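Local coordinates for CRISPR-associated endonuclease Cas2 2 (Thermus thermophilus, PDB 1ZPW), which probably acts as a metal-dependent RNA endonuclease of the CRISPR adaptive immune system, working as a homodimer that assembles with a Cas1 homodimer, at residues L46-L49 with R50-R54; R17-K20 with L21-L25. One frame throughout, in Å; residues are numbered along the deposited sequence.

Contact 2 comes first along the chain, on helix 15-26, and contact 1 follows on helix 43-56. Each is one run of helix in which side chains meet residues about one turn away. The two centres lie 12 Å apart, and the helices touch. L24 packs on R52 and A53, L25 on L49, and L21 on A53. Both helices cover one face of a four-stranded antiparallel sheet with strands in the order 29-33, 36-41, 4-11, 63-68. This is the ferredoxin-like βαββαβ fold of Cas2 proteins. The contacts thus belong to two helices of a single domain, each with a buried apolar side and a more polar, solvent-facing side.

Contact 1 (L46-L49 with R50-R54); sequences LEDL and RRRAR
D48 carries its CG anti to the backbone N (chi1 -173°), while R52 keeps its CG anti to the carbonyl carbon (chi1 -65°), and the two side chains meet across one helical turn. Both carboxylate oxygens of D48 lie against the aliphatic part of R52, with OD1 3.6 Å from R52 CD. A bend at chi3 turns R52 NH1 toward D48, and OD1 lies at the guanidinium edge, in its plane. The salt bridge from D48 OD1 to R52 NH1 is long, at 3.9 Å. The two planar groups are turned 46° from each other. The hydroxyl of Y28 joins the pair: it hydrogen-bonds D48 OD1 and makes a weak bond with R52 NH1.

R50 folds along the preceding turn. Its CG rests 3.5 Å from L46 O. A bend at chi3 sets R50 NH2 3.7 Å from L46 CG, while E47 CA lies over one face of the guanidinium, toward the rim. E47 and R51 form a second pair. E47 OE2 is 3.5 Å from R51 NH1, but R51 is modelled in two conformers, so this salt bridge is doubtful.

Beneath the charges, four backbone bonds of the i to i+4 type hold the turn. A53 N to L49 O is 2.8 Å, and R50 N to L46 O is nearly straight. On the inner side, L49 CD2 approaches A53 CB at 4.4 Å. L49 reaches L25, L41 and I66, and A53 packs on L24 and L64.

Acid-arginine pairs four residues apart on the outer side, and L49 and A53 on the inner side, mark helix 43-56 as an amphipathic α-helix lying on the sheet of the ferredoxin-like fold.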
loop_
_atom_site.group_PDB
_atom_site.type_symbol
_atom_site.label_atom_id
_atom_site.label_comp_id
_atom_site.label_asym_id
_atom_site.label_seq_id
_atom_site.Cartn_x
_atom_site.Cartn_y
_atom_site.Cartn_z
ATOM N N LEU A 46 10.165 1.987 4.162
ATOM C CA LEU A 46 8.881 2.259 4.842
ATOM C C LEU A 46 8.777 3.744 5.180
ATOM O O LEU A 46 7.768 4.398 4.907
ATOM C CB LEU A 46 8.738 1.350 6.066
ATOM C CG LEU A 46 7.557 1.544 7.009
ATOM C CD1 LEU A 46 6.257 1.425 6.210
ATOM C CD2 LEU A 46 7.652 0.478 8.080
ATOM N N GLU A 47 9.841 4.300 5.761
ATOM C CA GLU A 47 9.852 5.716 6.084
ATOM C C GLU A 47 9.678 6.561 4.820
ATOM O O GLU A 47 8.986 7.557 4.839
ATOM C CB GLU A 47 11.180 6.049 6.766
ATOM C CG GLU A 47 11.250 7.490 7.180
ATOM C CD GLU A 47 12.615 7.895 7.702
ATOM O OE1 GLU A 47 12.644 8.482 8.785
ATOM O OE2 GLU A 47 13.633 7.632 7.029
ATOM N N ASP A 48 10.318 6.147 3.724
ATOM C CA ASP A 48 10.238 6.872 2.467
ATOM C C ASP A 48 8.810 6.865 1.920
ATOM O O ASP A 48 8.287 7.906 1.465
ATOM C CB ASP A 48 11.174 6.245 1.439
ATOM C CG ASP A 48 11.268 7.058 0.153
ATOM O OD1 ASP A 48 10.969 6.514 -0.933
ATOM O OD2 ASP A 48 11.652 8.254 0.138
ATOM N N LEU A 49 8.193 5.682 1.969
ATOM C CA LEU A 49 6.787 5.553 1.572
ATOM C C LEU A 49 5.897 6.489 2.405
ATOM O O LEU A 49 5.076 7.217 1.836
ATOM C CB LEU A 49 6.332 4.085 1.679
ATOM C CG LEU A 49 4.920 3.700 1.189
ATOM C CD1 LEU A 49 4.838 2.178 0.995
ATOM C CD2 LEU A 49 3.843 4.141 2.126
ATOM N N ARG A 50 6.046 6.467 3.730
ATOM C CA ARG A 50 5.228 7.360 4.565
ATOM C C ARG A 50 5.445 8.816 4.246
ATOM O O ARG A 50 4.476 9.587 4.108
ATOM C CB ARG A 50 5.487 7.152 6.040
ATOM C CG ARG A 50 5.058 5.813 6.580
ATOM C CD ARG A 50 4.909 5.873 8.093
ATOM N NE ARG A 50 6.145 6.466 8.607
ATOM C CZ ARG A 50 7.174 5.774 9.092
ATOM N NH1 ARG A 50 8.282 6.428 9.455
ATOM N NH2 ARG A 50 7.111 4.451 9.257
ATOM N N ARG A 51 6.715 9.204 4.111
ATOM C CA ARG A 51 7.059 10.580 3.824
ATOM C C ARG A 51 6.411 11.060 2.530
ATOM O O ARG A 51 5.843 12.163 2.488
ATOM C CB ARG A 51 8.584 10.714 3.767
ATOM C CG ARG A 51 9.162 11.950 3.105
ATOM C CD ARG A 51 10.684 11.842 2.724
ATOM N NE ARG A 51 11.517 11.077 3.664
ATOM C CZ ARG A 51 11.837 11.478 4.906
ATOM N NH1 ARG A 51 12.592 10.721 5.700
ATOM N NH2 ARG A 51 11.381 12.639 5.358
ATOM N N ARG A 52 6.449 10.218 1.500
ATOM C CA ARG A 52 5.908 10.588 0.196
ATOM C C ARG A 52 4.389 10.513 0.210
ATOM O O ARG A 52 3.742 11.341 -0.432
ATOM C CB ARG A 52 6.538 9.703 -0.889
ATOM C CG ARG A 52 8.059 9.973 -1.010
ATOM C CD ARG A 52 8.805 9.176 -2.031
ATOM N NE ARG A 52 8.442 9.539 -3.398
ATOM C CZ ARG A 52 8.727 8.772 -4.454
ATOM N NH1 ARG A 52 9.373 7.613 -4.291
ATOM N NH2 ARG A 52 8.362 9.153 -5.667
ATOM N N ALA A 53 3.827 9.536 0.920
ATOM C CA ALA A 53 2.361 9.411 0.987
ATOM C C ALA A 53 1.782 10.631 1.707
ATOM O O ALA A 53 0.791 11.203 1.290
ATOM C CB ALA A 53 1.950 8.119 1.691
ATOM N N ARG A 54 2.486 11.083 2.738
ATOM C CA ARG A 54 2.033 12.261 3.469
ATOM C C ARG A 54 1.936 13.520 2.622
ATOM O O ARG A 54 1.100 14.390 2.909
ATOM C CB ARG A 54 2.986 12.518 4.610
ATOM C CG ARG A 54 2.844 11.583 5.741
ATOM C CD ARG A 54 3.884 11.944 6.795
ATOM N NE ARG A 54 4.005 10.976 7.858
ATOM C CZ ARG A 54 3.152 10.890 8.856
ATOM N NH1 ARG A 54 2.099 11.699 8.913
ATOM N NH2 ARG A 54 3.342 9.991 9.798
#

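Contact 2 (R17-K20 with L21-L25); sequences RRVK and LANLL
N23 lies side by side with V19, one turn earlier, and the two side chains point the same way. Its CB starts 3.5 Å from V19 O and almost as near to K20 O. CG stands beside the backbone N (chi1 -71°), which holds the amide near V19 O. This CG is 3.3 Å from V19 O. At the tip the amide divides. OD1 stays farther from V19 O, while ND2 comes within 3.2 Å of it. The angle there is too poor for a hydrogen bond. ND2 also touches V19 CG1 at 3.6 Å, a methyl placed anti to the backbone N. A second conformer exists for N23, so this position of the amide is one of two.

V19 O is taken instead by the backbone: N23 N donates to it at 3.0 Å. Three more i to i+4 bonds run beside it, including L24 N to K20 O at 2.9 Å.

The arginines turn to other parts of the chain. R17 makes a salt bridge with D62. R18 bonds I12 O and forms a salt bridge with D15; its side chain is about 7 Å from that of D11, the predicted magnesium ligand.

V19 and N23 lie on the exposed side of helix 15-26. On its inner side L21, A22 and L25 pack on Y10 of strand 4-11, while L24 meets R52 and L56, and L25 meets L49, all on helix 43-56.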
loop_
_atom_site.group_PDB
_atom_site.type_symbol
_atom_site.label_atom_id
_atom_site.label_comp_id
_atom_site.label_asym_id
_atom_site.label_seq_id
_atom_site.Cartn_x
_atom_site.Cartn_y
_atom_site.Cartn_z
ATOM N N ARG A 17 -6.318 12.360 -5.869
ATOM C CA ARG A 17 -5.400 11.920 -4.814
ATOM C C ARG A 17 -5.198 10.417 -4.878
ATOM O O ARG A 17 -4.091 9.947 -4.674
ATOM C CB ARG A 17 -5.937 12.280 -3.444
ATOM C CG ARG A 17 -5.939 13.779 -3.212
ATOM C CD ARG A 17 -5.954 14.148 -1.752
ATOM N NE ARG A 17 -7.072 13.559 -1.022
ATOM C CZ ARG A 17 -8.291 14.104 -0.930
ATOM N NH1 ARG A 17 -8.581 15.245 -1.568
ATOM N NH2 ARG A 17 -9.228 13.487 -0.229
ATOM N N ARG A 18 -6.252 9.667 -5.200
ATOM C CA ARG A 18 -6.115 8.206 -5.233
ATOM C C ARG A 18 -5.191 7.756 -6.365
ATOM O O ARG A 18 -4.384 6.842 -6.194
ATOM C CB ARG A 18 -7.476 7.528 -5.403
ATOM C CG ARG A 18 -7.457 6.044 -4.937
ATOM C CD ARG A 18 -8.778 5.308 -5.272
ATOM N NE ARG A 18 -9.873 6.115 -4.784
ATOM C CZ ARG A 18 -10.719 6.783 -5.553
ATOM N NH1 ARG A 18 -11.608 7.573 -4.975
ATOM N NH2 ARG A 18 -10.674 6.665 -6.893
ATOM N N VAL A 19 -5.314 8.415 -7.521
ATOM C CA VAL A 19 -4.473 8.084 -8.670
ATOM C C VAL A 19 -3.015 8.373 -8.288
ATOM O O VAL A 19 -2.124 7.561 -8.550
ATOM C CB VAL A 19 -4.858 8.944 -9.906
ATOM C CG1 VAL A 19 -3.774 8.821 -10.943
ATOM C CG2 VAL A 19 -6.201 8.437 -10.466
ATOM N N LYS A 20 -2.786 9.532 -7.656
ATOM C CA LYS A 20 -1.409 9.874 -7.269
ATOM C C LYS A 20 -0.831 8.883 -6.260
ATOM O O LYS A 20 0.347 8.467 -6.365
ATOM C CB LYS A 20 -1.361 11.284 -6.698
ATOM C CG LYS A 20 -1.644 12.327 -7.790
ATOM C CD LYS A 20 -1.593 13.718 -7.211
ATOM C CE LYS A 20 -1.996 14.726 -8.252
ATOM N NZ LYS A 20 -2.057 16.087 -7.621
ATOM N N LEU A 21 -1.671 8.465 -5.307
ATOM C CA LEU A 21 -1.207 7.512 -4.300
ATOM C C LEU A 21 -0.915 6.155 -4.939
ATOM O O LEU A 21 0.095 5.559 -4.652
ATOM C CB LEU A 21 -2.226 7.374 -3.162
ATOM C CG LEU A 21 -1.789 6.353 -2.112
ATOM C CD1 LEU A 21 -0.488 6.765 -1.404
ATOM C CD2 LEU A 21 -2.901 6.131 -1.098
ATOM N N ALA A 22 -1.785 5.681 -5.820
ATOM C CA ALA A 22 -1.508 4.414 -6.510
ATOM C C ALA A 22 -0.226 4.461 -7.324
ATOM O O ALA A 22 0.535 3.490 -7.340
ATOM C CB ALA A 22 -2.691 3.991 -7.390
ATOM N N ASN A 23 0.013 5.571 -8.001
ATOM C CA ASN A 23 1.231 5.718 -8.775
ATOM C C ASN A 23 2.448 5.688 -7.873
ATOM O O ASN A 23 3.478 5.080 -8.207
ATOM C CB ASN A 23 1.188 7.005 -9.599
ATOM C CG ASN A 23 0.208 6.932 -10.739
ATOM O OD1 ASN A 23 -0.107 5.841 -11.246
ATOM N ND2 ASN A 23 -0.288 8.094 -11.171
ATOM N N LEU A 24 2.331 6.315 -6.703
ATOM C CA LEU A 24 3.415 6.235 -5.717
ATOM C C LEU A 24 3.671 4.794 -5.268
ATOM O O LEU A 24 4.814 4.322 -5.246
ATOM C CB LEU A 24 3.110 7.159 -4.542
ATOM C CG LEU A 24 4.051 6.988 -3.350
ATOM C CD1 LEU A 24 5.427 7.472 -3.779
ATOM C CD2 LEU A 24 3.543 7.739 -2.119
ATOM N N LEU A 25 2.588 4.075 -4.941
ATOM C CA LEU A 25 2.732 2.717 -4.440
ATOM C C LEU A 25 3.397 1.757 -5.447
ATOM O O LEU A 25 4.095 0.841 -5.040
ATOM C CB LEU A 25 1.376 2.166 -3.961
ATOM C CG LEU A 25 0.864 2.911 -2.709
ATOM C CD1 LEU A 25 -0.470 2.293 -2.253
ATOM C CD2 LEU A 25 1.854 2.861 -1.520
#